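Long-range contacts in cupin type-2 domain-containing protein (Ralstonia eutropha, PDB 2OPK), which is of unknown function but belongs to the cupin family and has been named a putative mannose-6-phosphate isomerase: residues 13-18 and 37-42; 33-38 and 101-106; 54-59 and 80-85; 61-66 and 76-81. One frame throughout, in Å; residues are numbered along the deposited sequence.

Overall arrangement
Contacts 1, 2 and 3 all reach one antiparallel sheet of the cupin fold, whose neighbouring strands run 21-28, 31-38, 102-109, 54-61 and 81-85. Contact 4 joins strands 64-68 and 75-77 of the other sheet. Contacts 1 and 2 share Ile37 and Ser38, with centres about 10 Å apart. Contacts 3 and 4 share Gly80 and Asp81, and their centres are again about 10 Å apart. Contacts 1 and 3 lie on opposite sides of the chain's centre, about 19 Å apart centre to centre. Along the chain, contacts 3 and 4 are nested within the loop closed by contact 2, so sequence-distant strands complete the sheet, which continues into the second subunit at strand 81-85.

Contact 1: residues 13-18 and 37-42; sequences VPVGAP and ISNGQA
Asn39 meets the backbone of residues 13-18 with both ends of its amide, and so ties the loop that precedes strand 21-28 to the turn that follows strand 31-38 at the surface of the cupin fold. Its ND2 donates to Pro14 O at 3.0 Å, while its OD1 accepts from Gly16 N at 2.9 Å. The two bonds differ in direction. Pro14 O lies moderately tilted from the amide plane, whereas Gly16 N stands over the carbonyl, 80° out of its plane, and uses neither lone pair directly. Two opposed polarities met by one flat group leave little doubt about which end is nitrogen, and the pair of bonds should restrict rotation of the amide. CG sits beside the backbone N of Asn39, anti to its carbonyl carbon, which carries the amide across to the loop; Ala17 CB lies 4.0 Å from Asn39 ND2.

Gln41 supplies the second polar link. Its chain folds back at chi2 (90°), bringing the amide alongside the turn. NE2 then gives a nearly straight bond (171°) to Pro18 O at 3.0 Å, with that oxygen in the amide plane, though NE2 stands above the plane of the Pro18 carbonyl rather than on a lone pair. The other end turns inward, for OE1 accepts Asn39 N at 2.8 Å, so Gln41 also steadies Asn39. Val13 and Pro14 approach Ile37, an apolar contact made less certain by its two modelled conformers. One water donates to both Ala17 O and Asn39 O, lying 2.9 Å from each of these two oxygens.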
loop_
_atom_site.group_PDB
_atom_site.type_symbol
_atom_site.label_atom_id
_atom_site.label_comp_id
_atom_site.label_asym_id
_atom_site.label_seq_id
_atom_site.Cartn_x
_atom_site.Cartn_y
_atom_site.Cartn_z
ATOM N N VAL B 13 12.517 11.735 1.254
ATOM C CA VAL B 13 11.312 12.493 0.943
ATOM C C VAL B 13 11.656 13.997 0.946
ATOM O O VAL B 13 11.905 14.563 2.015
ATOM C CB VAL B 13 10.216 12.231 2.001
ATOM C CG1 VAL B 13 9.065 13.234 1.866
ATOM C CG2 VAL B 13 9.726 10.808 1.927
ATOM N N PRO B 14 11.652 14.652 -0.239
ATOM C CA PRO B 14 11.922 16.098 -0.283
ATOM C C PRO B 14 10.828 16.933 0.355
ATOM O O PRO B 14 9.674 16.837 -0.057
ATOM C CB PRO B 14 11.989 16.401 -1.782
ATOM C CG PRO B 14 12.166 15.092 -2.464
ATOM C CD PRO B 14 11.421 14.119 -1.592
ATOM N N VAL B 15 11.186 17.722 1.355
ATOM C CA VAL B 15 10.249 18.603 2.063
ATOM C C VAL B 15 10.222 19.950 1.346
ATOM O O VAL B 15 11.264 20.539 1.114
ATOM C CB VAL B 15 10.708 18.831 3.516
ATOM C CG1 VAL B 15 9.808 19.810 4.199
ATOM C CG2 VAL B 15 10.736 17.506 4.286
ATOM N N GLY B 16 9.049 20.437 0.981
ATOM C CA GLY B 16 8.943 21.681 0.241
ATOM C C GLY B 16 9.169 21.655 -1.267
ATOM O O GLY B 16 9.263 22.725 -1.872
ATOM N N ALA B 17 9.230 20.489 -1.916
ATOM C CA ALA B 17 9.366 20.481 -3.389
ATOM C C ALA B 17 8.160 21.231 -3.987
ATOM O O ALA B 17 7.045 20.975 -3.572
ATOM C CB ALA B 17 9.419 19.064 -3.915
ATOM N N PRO B 18 8.361 22.153 -4.960
ATOM C CA PRO B 18 7.199 22.905 -5.458
ATOM C C PRO B 18 6.125 22.090 -6.129
ATOM O O PRO B 18 4.948 22.477 -6.062
ATOM C CB PRO B 18 7.808 23.840 -6.514
ATOM C CG PRO B 18 9.188 23.935 -6.131
ATOM C CD PRO B 18 9.581 22.591 -5.651
ATOM N N ILE B 37 4.689 11.972 -3.500
ATOM C CA ILE B 37 5.091 12.901 -2.456
ATOM C C ILE B 37 4.482 14.265 -2.761
ATOM O O ILE B 37 4.831 14.916 -3.781
ATOM C CB ILE B 37 6.631 13.042 -2.360
ATOM C CG1 ILE B 37 7.317 11.664 -2.288
ATOM C CG2 ILE B 37 7.027 13.913 -1.173
ATOM C CD1 ILE B 37 6.986 10.859 -1.058
ATOM N N SER B 38 3.562 14.686 -1.892
ATOM C CA SER B 38 2.935 15.986 -1.972
ATOM C C SER B 38 3.528 16.854 -0.904
ATOM O O SER B 38 3.982 16.383 0.150
ATOM C CB SER B 38 1.432 15.886 -1.741
ATOM O OG SER B 38 0.814 14.993 -2.651
ATOM N N ASN B 39 3.521 18.142 -1.191
ATOM C CA ASN B 39 3.945 19.168 -0.238
ATOM C C ASN B 39 2.973 20.329 -0.361
ATOM O O ASN B 39 3.369 21.442 -0.723
ATOM C CB ASN B 39 5.366 19.647 -0.534
ATOM C CG ASN B 39 6.407 18.715 0.009
ATOM O OD1 ASN B 39 6.684 18.729 1.209
ATOM N ND2 ASN B 39 7.012 17.904 -0.880
ATOM N N GLY B 40 1.693 20.045 -0.112
ATOM C CA GLY B 40 0.676 21.089 -0.093
ATOM C C GLY B 40 -0.016 21.420 -1.391
ATOM O O GLY B 40 -0.894 22.283 -1.408
ATOM N N GLN B 41 0.301 20.704 -2.455
ATOM C CA GLN B 41 -0.353 20.950 -3.747
ATOM C C GLN B 41 -1.744 20.344 -3.781
ATOM O O GLN B 41 -2.041 19.395 -3.038
ATOM C CB GLN B 41 0.447 20.378 -4.943
ATOM C CG GLN B 41 1.902 20.833 -4.988
ATOM C CD GLN B 41 2.839 19.899 -4.224
ATOM O OE1 GLN B 41 2.381 18.955 -3.600
ATOM N NE2 GLN B 41 4.137 20.191 -4.229
ATOM N N ALA B 42 -2.581 20.902 -4.664
ATOM C CA ALA B 42 -3.893 20.379 -4.956
ATOM C C ALA B 42 -4.065 20.317 -6.476
ATOM O O ALA B 42 -3.366 20.977 -7.194
ATOM C CB ALA B 42 -4.948 21.292 -4.339
HETATM O O HOH W 1 5.475 22.856 -2.074
#

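Contact 2: residues 33-38 and 101-106; sequences IERIIS and PTVWLA
Trp104 lies with one edge along the 33-38 strand. Its CD1 comes 3.6 Å from Ile36 CB, and Ile36 O lies near the ring plane at the same edge. Further along, NE1 donates to Ser38 OG at 3.0 Å, with the hydroxyl tilted only 16° from the ring plane. Placing CG beside the backbone N (chi1 -46°) lets the indole lean along its strand toward Ser38, its nitrogen first. Ser38 OG has Glu20 as a second hydrogen-bonding partner. Across one face of the indole lies the CG2 methyl of Thr102, 3.4 Å above the plane and displaced toward the rim.

These residues share the side of the sheet that carries Glu34, Ile36, Ser38, Thr102, Trp104 and Ala106. It faces the interior of the cupin beta barrel (jelly roll), where Trp104 also packs against Val57, Val59 and Thr96 and approaches a bound, unidentified molecule, probably from the crystallisation liquor. The two strands are antiparallel, at 160°, and in register from Glu34 opposite Ala106 to Ser38 opposite Thr102; each hydrogen-bonded pair is closed by two backbone bonds. The Ala106 methyl is wedged between two neighbours across the strands, with CB 3.9 Å from Ile36 CD1 and 3.9 Å from Glu34 CG. The carboxylate of Glu34 turns to His108.

On the reverse side, Arg35 extends its aliphatic part past Val103, with CG 4.0 Å from Val103 CG1, and sends its guanidinium to Gln23 and to the carbonyls of Leu9 and Ala11. Farther down that side, Ile33 CG2 and Leu105 CD1 are 3.9 Å apart, and Leu105 packs against Leu105 of the second subunit.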
loop_
_atom_site.group_PDB
_atom_site.type_symbol
_atom_site.label_atom_id
_atom_site.label_comp_id
_atom_site.label_asym_id
_atom_site.label_seq_id
_atom_site.Cartn_x
_atom_site.Cartn_y
_atom_site.Cartn_z
ATOM N N ILE B 33 2.955 0.098 -9.005
ATOM C CA ILE B 33 2.915 0.516 -7.614
ATOM C C ILE B 33 3.881 1.672 -7.516
ATOM O O ILE B 33 5.029 1.570 -7.972
ATOM C CB ILE B 33 3.370 -0.598 -6.654
ATOM C CG1 ILE B 33 2.512 -1.858 -6.845
ATOM C CG2 ILE B 33 3.247 -0.156 -5.191
ATOM C CD1 ILE B 33 3.007 -3.064 -5.957
ATOM N N GLU B 34 3.428 2.764 -6.914
ATOM C CA GLU B 34 4.244 3.955 -6.810
ATOM C C GLU B 34 3.991 4.720 -5.526
ATOM O O GLU B 34 2.916 4.662 -4.934
ATOM C CB GLU B 34 3.989 4.894 -8.001
ATOM C CG GLU B 34 2.607 5.528 -7.997
ATOM C CD GLU B 34 2.314 6.374 -9.217
ATOM O OE1 GLU B 34 3.269 6.725 -9.965
ATOM O OE2 GLU B 34 1.098 6.682 -9.401
ATOM N N ARG B 35 5.011 5.477 -5.152
ATOM C CA ARG B 35 4.959 6.446 -4.058
ATOM C C ARG B 35 4.715 7.849 -4.679
ATOM O O ARG B 35 5.270 8.160 -5.738
ATOM C CB ARG B 35 6.315 6.419 -3.399
ATOM C CG ARG B 35 6.484 7.298 -2.317
ATOM C CD ARG B 35 7.818 7.068 -1.670
ATOM N NE ARG B 35 8.981 7.718 -2.276
ATOM C CZ ARG B 35 10.033 8.112 -1.540
ATOM N NH1 ARG B 35 10.016 7.938 -0.230
ATOM N NH2 ARG B 35 11.100 8.674 -2.056
ATOM N N ILE B 36 3.861 8.645 -4.042
ATOM C CA ILE B 36 3.593 10.029 -4.441
ATOM C C ILE B 36 3.955 10.886 -3.245
ATOM O O ILE B 36 3.615 10.541 -2.093
ATOM C CB ILE B 36 2.122 10.312 -4.771
ATOM C CG1 ILE B 36 1.574 9.261 -5.734
ATOM C CG2 ILE B 36 1.956 11.785 -5.329
ATOM C CD1 ILE B 36 0.013 9.304 -6.010
ATOM N N ILE B 37 4.689 11.972 -3.500
ATOM C CA ILE B 37 5.091 12.901 -2.456
ATOM C C ILE B 37 4.482 14.265 -2.761
ATOM O O ILE B 37 4.831 14.916 -3.781
ATOM C CB ILE B 37 6.631 13.042 -2.360
ATOM C CG1 ILE B 37 7.317 11.664 -2.288
ATOM C CG2 ILE B 37 7.027 13.913 -1.173
ATOM C CD1 ILE B 37 6.986 10.859 -1.058
ATOM N N SER B 38 3.562 14.686 -1.892
ATOM C CA SER B 38 2.935 15.986 -1.972
ATOM C C SER B 38 3.528 16.854 -0.904
ATOM O O SER B 38 3.982 16.383 0.150
ATOM C CB SER B 38 1.432 15.886 -1.741
ATOM O OG SER B 38 0.814 14.993 -2.651
ATOM N N PRO B 101 5.123 16.997 4.458
ATOM C CA PRO B 101 4.837 16.148 3.295
ATOM C C PRO B 101 3.690 15.156 3.488
ATOM O O PRO B 101 3.460 14.649 4.585
ATOM C CB PRO B 101 6.173 15.398 3.048
ATOM C CG PRO B 101 7.200 16.193 3.674
ATOM C CD PRO B 101 6.541 16.904 4.871
ATOM N N THR B 102 2.964 14.917 2.405
ATOM C CA THR B 102 1.953 13.905 2.344
ATOM C C THR B 102 2.527 12.830 1.408
ATOM O O THR B 102 2.799 13.097 0.228
ATOM C CB THR B 102 0.618 14.450 1.834
ATOM O OG1 THR B 102 0.099 15.397 2.766
ATOM C CG2 THR B 102 -0.403 13.340 1.691
ATOM N N VAL B 103 2.768 11.647 1.964
ATOM C CA VAL B 103 3.260 10.509 1.186
ATOM C C VAL B 103 2.124 9.538 0.960
ATOM O O VAL B 103 1.443 9.137 1.917
ATOM C CB VAL B 103 4.433 9.756 1.916
ATOM C CG1 VAL B 103 4.905 8.574 1.081
ATOM C CG2 VAL B 103 5.583 10.729 2.227
ATOM N N TRP B 104 1.935 9.152 -0.298
ATOM C CA TRP B 104 0.864 8.238 -0.712
ATOM C C TRP B 104 1.454 6.981 -1.305
ATOM O O TRP B 104 2.585 6.988 -1.784
ATOM C CB TRP B 104 0.040 8.808 -1.835
ATOM C CG TRP B 104 -0.431 10.235 -1.742
ATOM C CD1 TRP B 104 0.329 11.342 -1.797
ATOM C CD2 TRP B 104 -1.792 10.680 -1.634
ATOM N NE1 TRP B 104 -0.461 12.464 -1.729
ATOM C CE2 TRP B 104 -1.770 12.085 -1.618
ATOM C CE3 TRP B 104 -3.022 10.023 -1.530
ATOM C CZ2 TRP B 104 -2.939 12.850 -1.537
ATOM C CZ3 TRP B 104 -4.183 10.768 -1.461
ATOM C CH2 TRP B 104 -4.140 12.167 -1.447
ATOM N N LEU B 105 0.645 5.928 -1.300
ATOM C CA LEU B 105 0.954 4.682 -2.001
ATOM C C LEU B 105 -0.173 4.498 -2.977
ATOM O O LEU B 105 -1.347 4.560 -2.586
ATOM C CB LEU B 105 0.999 3.504 -1.032
ATOM C CG LEU B 105 1.396 2.167 -1.661
ATOM C CD1 LEU B 105 2.858 2.169 -2.133
ATOM C CD2 LEU B 105 1.180 1.084 -0.644
ATOM N N ALA B 106 0.165 4.323 -4.250
ATOM C CA ALA B 106 -0.822 4.230 -5.300
ATOM C C ALA B 106 -0.583 3.005 -6.175
ATOM O O ALA B 106 0.568 2.677 -6.509
ATOM C CB ALA B 106 -0.829 5.508 -6.132
#

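Contact 3: residues 54-59 and 80-85; sequences DEWVMV and GDWLHV
His84 binds the carboxylate of Asp54 from an unusual direction: NE2 donates to OD2 of Asp54 at 2.7 Å, yet reaches that oxygen from well above the carboxylate plane, 59° out of it. For the imidazole the approach is conventional, since the oxygen lies almost in the ring plane. Arg28 of the second subunit forms a salt bridge with the same OD2, and Asp54 OD1 accepts from the backbone of Ala87. Both carboxylate oxygens are therefore engaged.

A second close encounter joins Trp56 and Trp82 on the same side of the strands. The indoles meet obliquely, the five-membered ring of Trp56 and the six-membered ring of Trp82 having planes 31° apart and centroids separated by 5.0 Å. NE1 of Trp56 comes 3.3 Å from Trp82 CE3, and CZ2 of Trp56 comes 3.4 Å from Trp82 CB. Trp82 reaches this position with CG between its backbone N and carbonyl carbon (chi1 56°).

Beneath them, strands 54-59 and 81-85 pair antiparallel in the cupin sheet, and 81-85, outermost within its own chain, is extended along Asp81 to His84 by a strand of the second subunit. Glu55 starts an E(X)6G sequence, as in the first cupin motif, while Gly80 begins a G(X)5P sequence, as in the second. Val57 and Leu83 pair with backbone bonds each way, Leu83 N to Val57 O being 2.8 Å. Their side chains, with those of Glu55 and Val85, project opposite to the tryptophans; Glu55 and Val85 also touch His91. At the end of the ladder, Gly80 N donates to Val59 O at 2.8 Å.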
loop_
_atom_site.group_PDB
_atom_site.type_symbol
_atom_site.label_atom_id
_atom_site.label_comp_id
_atom_site.label_asym_id
_atom_site.label_seq_id
_atom_site.Cartn_x
_atom_site.Cartn_y
_atom_site.Cartn_z
ATOM N N ASP B 54 -7.899 1.017 -13.168
ATOM C CA ASP B 54 -8.367 1.262 -11.797
ATOM C C ASP B 54 -7.182 1.845 -11.042
ATOM O O ASP B 54 -6.041 1.604 -11.420
ATOM C CB ASP B 54 -8.764 -0.036 -11.108
ATOM C CG ASP B 54 -10.169 -0.471 -11.424
ATOM O OD1 ASP B 54 -10.767 -0.026 -12.426
ATOM O OD2 ASP B 54 -10.682 -1.245 -10.608
ATOM N N GLU B 55 -7.461 2.610 -9.997
ATOM C CA GLU B 55 -6.448 3.107 -9.064
ATOM C C GLU B 55 -6.906 2.814 -7.642
ATOM O O GLU B 55 -8.105 2.924 -7.334
ATOM C CB GLU B 55 -6.209 4.611 -9.239
ATOM C CG GLU B 55 -5.081 5.145 -8.332
ATOM C CD GLU B 55 -4.782 6.628 -8.498
ATOM O OE1 GLU B 55 -5.330 7.258 -9.450
ATOM O OE2 GLU B 55 -3.982 7.163 -7.672
ATOM N N TRP B 56 -5.961 2.400 -6.800
ATOM C CA TRP B 56 -6.169 2.177 -5.374
ATOM C C TRP B 56 -5.113 3.078 -4.747
ATOM O O TRP B 56 -3.942 2.974 -5.083
ATOM C CB TRP B 56 -5.963 0.692 -5.005
ATOM C CG TRP B 56 -6.164 0.454 -3.522
ATOM C CD1 TRP B 56 -7.327 0.125 -2.900
ATOM C CD2 TRP B 56 -5.186 0.595 -2.483
ATOM N NE1 TRP B 56 -7.132 0.051 -1.531
ATOM C CE2 TRP B 56 -5.835 0.348 -1.256
ATOM C CE3 TRP B 56 -3.821 0.896 -2.469
ATOM C CZ2 TRP B 56 -5.179 0.406 -0.052
ATOM C CZ3 TRP B 56 -3.172 0.943 -1.255
ATOM C CH2 TRP B 56 -3.843 0.700 -0.076
ATOM N N VAL B 57 -5.506 3.981 -3.869
ATOM C CA VAL B 57 -4.562 4.984 -3.357
ATOM C C VAL B 57 -4.801 5.223 -1.889
ATOM O O VAL B 57 -5.947 5.313 -1.450
ATOM C CB VAL B 57 -4.646 6.316 -4.174
ATOM C CG1 VAL B 57 -6.077 6.941 -4.144
ATOM C CG2 VAL B 57 -3.616 7.308 -3.709
HETATM N N MSE B 58 -3.711 5.319 -1.131
HETATM C CA MSE B 58 -3.775 5.505 0.297
HETATM C C MSE B 58 -2.813 6.572 0.792
HETATM O O MSE B 58 -1.680 6.656 0.332
HETATM C CB MSE B 58 -3.411 4.187 0.997
HETATM C CG MSE B 58 -3.627 4.185 2.524
HETATM SE SE MSE B 58 -3.176 2.437 3.338
HETATM C CE MSE B 58 -1.538 2.263 2.640
ATOM N N VAL B 59 -3.261 7.329 1.787
ATOM C CA VAL B 59 -2.392 8.303 2.490
ATOM C C VAL B 59 -1.653 7.518 3.541
ATOM O O VAL B 59 -2.274 6.836 4.341
ATOM C CB VAL B 59 -3.196 9.415 3.171
ATOM C CG1 VAL B 59 -2.267 10.342 3.926
ATOM C CG2 VAL B 59 -4.047 10.189 2.122
ATOM N N GLY B 80 -3.652 5.942 6.611
ATOM C CA GLY B 80 -4.465 4.731 6.657
ATOM C C GLY B 80 -5.719 4.753 5.794
ATOM O O GLY B 80 -6.223 3.705 5.441
ATOM N N ASP B 81 -6.248 5.935 5.484
ATOM C CA ASP B 81 -7.396 6.051 4.575
ATOM C C ASP B 81 -6.984 5.773 3.146
ATOM O O ASP B 81 -5.979 6.311 2.652
ATOM C CB ASP B 81 -8.062 7.430 4.646
ATOM C CG ASP B 81 -8.787 7.658 5.963
ATOM O OD1 ASP B 81 -9.554 6.775 6.398
ATOM O OD2 ASP B 81 -8.628 8.743 6.551
ATOM N N TRP B 82 -7.782 4.936 2.496
ATOM C CA TRP B 82 -7.573 4.529 1.123
ATOM C C TRP B 82 -8.856 4.676 0.311
ATOM O O TRP B 82 -9.973 4.743 0.851
ATOM C CB TRP B 82 -7.054 3.068 1.042
ATOM C CG TRP B 82 -7.920 2.028 1.712
ATOM C CD1 TRP B 82 -7.746 1.492 2.968
ATOM C CD2 TRP B 82 -9.065 1.348 1.139
ATOM N NE1 TRP B 82 -8.726 0.540 3.212
ATOM C CE2 TRP B 82 -9.543 0.438 2.109
ATOM C CE3 TRP B 82 -9.741 1.434 -0.098
ATOM C CZ2 TRP B 82 -10.674 -0.367 1.885
ATOM C CZ3 TRP B 82 -10.866 0.623 -0.319
ATOM C CH2 TRP B 82 -11.312 -0.261 0.669
ATOM N N LEU B 83 -8.676 4.729 -1.005
ATOM C CA LEU B 83 -9.764 4.922 -1.938
ATOM C C LEU B 83 -9.543 4.094 -3.187
ATOM O O LEU B 83 -8.457 4.108 -3.756
ATOM C CB LEU B 83 -9.854 6.400 -2.311
ATOM C CG LEU B 83 -10.804 6.834 -3.439
ATOM C CD1 LEU B 83 -12.257 6.651 -3.032
ATOM C CD2 LEU B 83 -10.514 8.290 -3.790
ATOM N N HIS B 84 -10.574 3.375 -3.614
ATOM C CA HIS B 84 -10.521 2.681 -4.883
ATOM C C HIS B 84 -11.287 3.537 -5.900
ATOM O O HIS B 84 -12.458 3.835 -5.702
ATOM C CB HIS B 84 -11.100 1.278 -4.788
ATOM C CG HIS B 84 -11.313 0.632 -6.123
ATOM N ND1 HIS B 84 -12.505 0.047 -6.489
ATOM C CD2 HIS B 84 -10.492 0.517 -7.195
ATOM C CE1 HIS B 84 -12.399 -0.414 -7.725
ATOM N NE2 HIS B 84 -11.192 -0.125 -8.183
ATOM N N VAL B 85 -10.600 3.945 -6.955
ATOM C CA VAL B 85 -11.171 4.731 -8.044
ATOM C C VAL B 85 -11.247 3.848 -9.298
ATOM O O VAL B 85 -10.231 3.672 -9.982
ATOM C CB VAL B 85 -10.302 5.969 -8.351
ATOM C CG1 VAL B 85 -10.863 6.746 -9.528
ATOM C CG2 VAL B 85 -10.224 6.873 -7.124
#

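Contact 4: residues 61-66 and 76-81; sequences SGSAGI and VMRPGD
Ala64 O is gripped by two donors: Met77 N at 2.9 Å and a water at 3.1 Å. The same water accepts from Arg78 NH1, so it bridges the edge of the ladder to the arginine's tip. A reciprocal bond from Ala64 N to Met77 O, 2.9 Å long and in the carbonyl plane, makes this an antiparallel hydrogen-bonded pair.

With CG beside the backbone N (chi1 -69°) and an extended chi2 (180°), Met77, a selenomethionine, carries SE to 3.6 Å from Ile66 CD1, and both side chains also touch Leu83. Arg78 starts away from the other segment, but two successive bends, at chi2 and chi3, fold it back so that its guanidinium lies against Ser63, whose CB sits 3.5 Å above one face and toward the rim. The hydroxyl of Ser63 turns instead to Asp97, a hydrogen bond outside the pair. Pro79 meets Gly62 through CD, 3.3 Å from Gly62 O.

The chain then reverses. Asp81 holds the bend from within: Arg78 N donates to OD2 at 2.8 Å, through the oxygen's anti lone pair, while Asp81 N returns a bond to Arg78 O. That carboxylate also has partners beyond the turn, since OD1 accepts from Asn8 of the second subunit and OD2 is hydrogen-bonded to a bound glycerol, probably from the crystallisation liquor.

Residues 78-81 thus form a type II beta turn with glycine in its third position. It leads from the hairpin of strands 64-68 and 75-77 into strand 81-85, and so passes the chain from one sheet of the cupin jelly roll to the other.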
loop_
_atom_site.group_PDB
_atom_site.type_symbol
_atom_site.label_atom_id
_atom_site.label_comp_id
_atom_site.label_asym_id
_atom_site.label_seq_id
_atom_site.Cartn_x
_atom_site.Cartn_y
_atom_site.Cartn_z
ATOM N N SER B 61 1.346 9.089 5.132
ATOM C CA SER B 61 1.750 10.137 6.045
ATOM C C SER B 61 1.177 11.444 5.549
ATOM O O SER B 61 0.802 11.557 4.389
ATOM C CB SER B 61 3.269 10.256 6.181
ATOM O OG SER B 61 3.862 10.537 4.923
ATOM N N GLY B 62 1.095 12.436 6.443
ATOM C CA GLY B 62 0.434 13.698 6.085
ATOM C C GLY B 62 -1.082 13.561 6.051
ATOM O O GLY B 62 -1.662 12.880 6.882
ATOM N N SER B 63 -1.730 14.290 5.160
ATOM C CA SER B 63 -3.193 14.328 5.102
ATOM C C SER B 63 -3.641 14.942 3.788
ATOM O O SER B 63 -2.871 15.648 3.127
ATOM C CB SER B 63 -3.818 15.124 6.269
ATOM O OG SER B 63 -3.451 16.493 6.244
ATOM N N ALA B 64 -4.898 14.700 3.439
ATOM C CA ALA B 64 -5.440 15.168 2.177
ATOM C C ALA B 64 -6.964 15.167 2.145
ATOM O O ALA B 64 -7.641 14.710 3.067
ATOM C CB ALA B 64 -4.892 14.248 1.006
ATOM N N GLY B 65 -7.475 15.700 1.053
ATOM C CA GLY B 65 -8.860 15.594 0.678
ATOM C C GLY B 65 -8.885 15.233 -0.794
ATOM O O GLY B 65 -8.069 15.731 -1.555
ATOM N N ILE B 66 -9.779 14.317 -1.157
ATOM C CA ILE B 66 -10.012 13.900 -2.517
ATOM C C ILE B 66 -11.494 13.953 -2.808
ATOM O O ILE B 66 -12.288 13.485 -2.009
ATOM C CB ILE B 66 -9.550 12.458 -2.768
ATOM C CG1 ILE B 66 -8.027 12.396 -2.772
ATOM C CG2 ILE B 66 -10.092 11.927 -4.122
ATOM C CD1 ILE B 66 -7.440 11.117 -3.330
ATOM N N VAL B 76 -12.213 13.666 3.566
ATOM C CA VAL B 76 -11.003 13.707 4.393
ATOM C C VAL B 76 -10.253 12.361 4.340
ATOM O O VAL B 76 -10.855 11.280 4.397
ATOM C CB VAL B 76 -11.353 14.039 5.892
ATOM C CG1 VAL B 76 -10.159 13.790 6.831
ATOM C CG2 VAL B 76 -11.851 15.504 5.995
HETATM N N MSE B 77 -8.935 12.445 4.217
HETATM C CA MSE B 77 -8.069 11.281 4.203
HETATM C C MSE B 77 -6.871 11.562 5.108
HETATM O O MSE B 77 -6.093 12.482 4.874
HETATM C CB MSE B 77 -7.644 10.969 2.749
HETATM C CG MSE B 77 -8.835 10.434 1.851
HETATM SE SE MSE B 77 -8.106 10.122 0.103
HETATM C CE MSE B 77 -7.447 8.219 0.341
ATOM N N ARG B 78 -6.798 10.794 6.183
ATOM C CA ARG B 78 -5.689 10.775 7.124
ATOM C C ARG B 78 -4.879 9.496 6.857
ATOM O O ARG B 78 -5.303 8.659 6.058
ATOM C CB ARG B 78 -6.254 10.762 8.549
ATOM C CG ARG B 78 -7.406 11.723 8.770
ATOM C CD ARG B 78 -6.983 13.137 8.450
ATOM N NE ARG B 78 -5.945 13.610 9.357
ATOM C CZ ARG B 78 -5.573 14.885 9.490
ATOM N NH1 ARG B 78 -6.151 15.848 8.796
ATOM N NH2 ARG B 78 -4.647 15.209 10.368
ATOM N N PRO B 79 -3.704 9.355 7.481
ATOM C CA PRO B 79 -2.892 8.138 7.305
ATOM C C PRO B 79 -3.725 6.885 7.542
ATOM O O PRO B 79 -4.469 6.810 8.527
ATOM C CB PRO B 79 -1.807 8.298 8.376
ATOM C CG PRO B 79 -1.625 9.775 8.470
ATOM C CD PRO B 79 -3.036 10.303 8.396
ATOM N N GLY B 80 -3.652 5.942 6.611
ATOM C CA GLY B 80 -4.465 4.731 6.657
ATOM C C GLY B 80 -5.719 4.753 5.794
ATOM O O GLY B 80 -6.223 3.705 5.441
ATOM N N ASP B 81 -6.248 5.935 5.484
ATOM C CA ASP B 81 -7.396 6.051 4.575
ATOM C C ASP B 81 -6.984 5.773 3.146
ATOM O O ASP B 81 -5.979 6.311 2.652
ATOM C CB ASP B 81 -8.062 7.430 4.646
ATOM C CG ASP B 81 -8.787 7.658 5.963
ATOM O OD1 ASP B 81 -9.554 6.775 6.398
ATOM O OD2 ASP B 81 -8.628 8.743 6.551
HETATM O O HOH W 2 -7.361 15.798 5.989
#